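Local coordinates for mandelate racemase/muconate lactonizing protein (Alicyclobacillus acidocaldarius LAA1, PDB 3QLD) that is of unknown function but belongs to the mandelate racemase/muconate lactonizing group of the enolase superfamily, pairing an enolase-like N-terminal domain with a TIM-barrel-type domain, at residues L217-Q222 against P242-E247. Residues are numbered along the deposited sequence; the frame is centred on the assembly and turned at random.
Sequences LQFIEQ and PVCLDE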
loop_
_atom_site.group_PDB
_atom_site.type_symbol
_atom_site.label_atom_id
_atom_site.label_comp_id
_atom_site.label_asym_id
_atom_site.label_seq_id
_atom_site.Cartn_x
_atom_site.Cartn_y
_atom_site.Cartn_z
ATOM N N LEU A 217 -8.609 29.852 -8.378
ATOM C CA LEU A 217 -8.326 28.969 -7.216
ATOM C C LEU A 217 -6.857 28.753 -7.123
ATOM O O LEU A 217 -6.198 28.643 -8.137
ATOM C CB LEU A 217 -9.062 27.611 -7.426
ATOM C CG LEU A 217 -10.571 27.638 -7.460
ATOM C CD1 LEU A 217 -11.145 26.297 -7.924
ATOM C CD2 LEU A 217 -11.140 27.998 -6.061
ATOM N N GLN A 218 -6.341 28.643 -5.927
ATOM C CA GLN A 218 -4.963 28.293 -5.723
ATOM C C GLN A 218 -4.660 26.858 -6.249
ATOM O O GLN A 218 -3.569 26.604 -6.767
ATOM C CB GLN A 218 -4.674 28.407 -4.236
ATOM C CG GLN A 218 -3.231 28.349 -3.887
ATOM C CD GLN A 218 -3.026 28.516 -2.395
ATOM O OE1 GLN A 218 -3.057 27.533 -1.633
ATOM N NE2 GLN A 218 -2.895 29.756 -1.959
ATOM N N PHE A 219 -5.648 25.973 -6.106
ATOM C CA PHE A 219 -5.580 24.567 -6.634
ATOM C C PHE A 219 -6.965 23.916 -6.448
ATOM O O PHE A 219 -7.833 24.458 -5.731
ATOM C CB PHE A 219 -4.496 23.722 -5.902
ATOM C CG PHE A 219 -4.654 23.705 -4.374
ATOM C CD1 PHE A 219 -5.569 22.835 -3.762
ATOM C CD2 PHE A 219 -3.839 24.515 -3.577
ATOM C CE1 PHE A 219 -5.733 22.846 -2.356
ATOM C CE2 PHE A 219 -3.961 24.508 -2.158
ATOM C CZ PHE A 219 -4.903 23.642 -1.579
ATOM N N ILE A 220 -7.151 22.768 -7.140
ATOM C CA ILE A 220 -8.299 21.866 -6.979
ATOM C C ILE A 220 -7.602 20.580 -6.517
ATOM O O ILE A 220 -6.749 20.073 -7.239
ATOM C CB ILE A 220 -9.097 21.656 -8.278
ATOM C CG1 ILE A 220 -9.765 22.992 -8.721
ATOM C CG2 ILE A 220 -10.201 20.485 -8.085
ATOM C CD1 ILE A 220 -10.354 22.926 -10.086
ATOM N N GLU A 221 -7.943 20.088 -5.303
ATOM C CA GLU A 221 -7.268 18.916 -4.763
ATOM C C GLU A 221 -8.023 17.626 -5.140
ATOM O O GLU A 221 -9.255 17.594 -5.097
ATOM C CB GLU A 221 -7.287 19.049 -3.233
ATOM C CG GLU A 221 -6.389 18.026 -2.504
ATOM C CD GLU A 221 -6.201 18.428 -1.052
ATOM O OE1 GLU A 221 -6.961 19.289 -0.556
ATOM O OE2 GLU A 221 -5.302 17.902 -0.418
ATOM N N GLN A 222 -7.270 16.598 -5.540
ATOM C CA GLN A 222 -7.828 15.222 -5.783
ATOM C C GLN A 222 -9.120 15.211 -6.583
ATOM O O GLN A 222 -10.152 14.729 -6.140
ATOM C CB GLN A 222 -7.968 14.525 -4.408
ATOM C CG GLN A 222 -6.587 14.200 -3.710
ATOM C CD GLN A 222 -5.731 13.064 -4.322
ATOM O OE1 GLN A 222 -4.492 13.115 -4.267
ATOM N NE2 GLN A 222 -6.373 12.062 -4.937
ATOM N N PRO A 242 -4.075 24.921 -11.065
ATOM C CA PRO A 242 -3.235 23.803 -10.693
ATOM C C PRO A 242 -4.084 22.699 -10.033
ATOM O O PRO A 242 -5.017 22.985 -9.252
ATOM C CB PRO A 242 -2.325 24.416 -9.619
ATOM C CG PRO A 242 -2.256 25.875 -9.989
ATOM C CD PRO A 242 -3.678 26.144 -10.305
ATOM N N VAL A 243 -3.736 21.444 -10.369
ATOM C CA VAL A 243 -4.256 20.312 -9.587
ATOM C C VAL A 243 -3.294 20.064 -8.439
ATOM O O VAL A 243 -2.099 20.132 -8.617
ATOM C CB VAL A 243 -4.354 19.023 -10.475
ATOM C CG1 VAL A 243 -4.654 17.798 -9.592
ATOM C CG2 VAL A 243 -5.437 19.257 -11.519
ATOM N N CYS A 244 -3.843 19.734 -7.259
ATOM C CA CYS A 244 -3.062 19.359 -6.084
ATOM C C CYS A 244 -3.332 17.883 -5.777
ATOM O O CYS A 244 -4.475 17.462 -5.829
ATOM C CB CYS A 244 -3.564 20.145 -4.893
ATOM S SG CYS A 244 -2.640 19.758 -3.384
ATOM N N LEU A 245 -2.276 17.115 -5.506
ATOM C CA LEU A 245 -2.484 15.742 -5.097
ATOM C C LEU A 245 -2.065 15.609 -3.630
ATOM O O LEU A 245 -1.069 16.209 -3.194
ATOM C CB LEU A 245 -1.684 14.760 -5.973
ATOM C CG LEU A 245 -2.069 14.829 -7.457
ATOM C CD1 LEU A 245 -1.156 13.798 -8.233
ATOM C CD2 LEU A 245 -3.511 14.532 -7.700
ATOM N N ASP A 246 -2.816 14.780 -2.906
ATOM C CA ASP A 246 -2.501 14.449 -1.499
ATOM C C ASP A 246 -2.240 12.917 -1.568
ATOM O O ASP A 246 -1.093 12.537 -1.776
ATOM C CB ASP A 246 -3.671 14.898 -0.603
ATOM C CG ASP A 246 -3.616 14.395 0.829
ATOM O OD1 ASP A 246 -2.634 13.799 1.245
ATOM O OD2 ASP A 246 -4.612 14.611 1.533
ATOM N N GLU A 247 -3.279 12.111 -1.455
ATOM C CA GLU A 247 -3.108 10.639 -1.229
ATOM C C GLU A 247 -2.643 9.914 -2.487
ATOM O O GLU A 247 -2.014 8.847 -2.415
ATOM C CB GLU A 247 -4.342 9.994 -0.523
ATOM C CG GLU A 247 -5.569 9.889 -1.402
ATOM C CD GLU A 247 -6.485 11.126 -1.269
ATOM O OE1 GLU A 247 -7.661 10.959 -1.616
ATOM O OE2 GLU A 247 -6.051 12.235 -0.798
#
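Gln222 reaches across to Asp246 with its side-chain carbonyl: OE1 accepts the backbone N of Asp246 at 2.7 Å, in the amide plane and on a lone pair. A bend at chi2 (-72°) turns the amide across to the neighbouring chain, where it lies against the carboxylate of Glu247. The two flat groups stack with their planes 18° apart, Gln222 CD sitting 3.6 Å from Glu247 OE2. Upstream, the backbones pair as parallel strands. Ile220 N donates to Pro242 O, Cys244 N to Ile220 O at 2.9 Å, and Gln222 N to Cys244 O. On the face shared by Cys244 and Glu221, the cysteine sulfur sits over the Phe219 ring, 4.5 Å from SG to the ring centroid and displaced toward the rim. Phe219 gets there with CG between its own backbone N and carbonyl carbon (chi1 54°), which brings CD1 to 3.5 Å from Cys244 CB. These are neighbouring strands of the TIM-barrel-type domain, joined by helix 229-238 in a beta-alpha-beta crossover. Toward the C-terminal ends of the strands the face turns acidic: the extended Glu221 chain carries OE2 to 3.4 Å from Asp246 CB, and the two carboxylates come close, Glu221 OE2 to Asp246 OD2 being 3.9 Å. Both acids have basic partners: Lys169 forms a salt bridge with Glu221 OE1, while Lys270 and Arg273 each take one oxygen of Asp246; Asn268 and Tyr56 add hydrogen bonds to Glu221 and Asp246, respectively. Farther out, Ser248 OG bonds to Gln222 NE2, so both ends of that amide are held, and Trp295 stacks on the Phe219 ring.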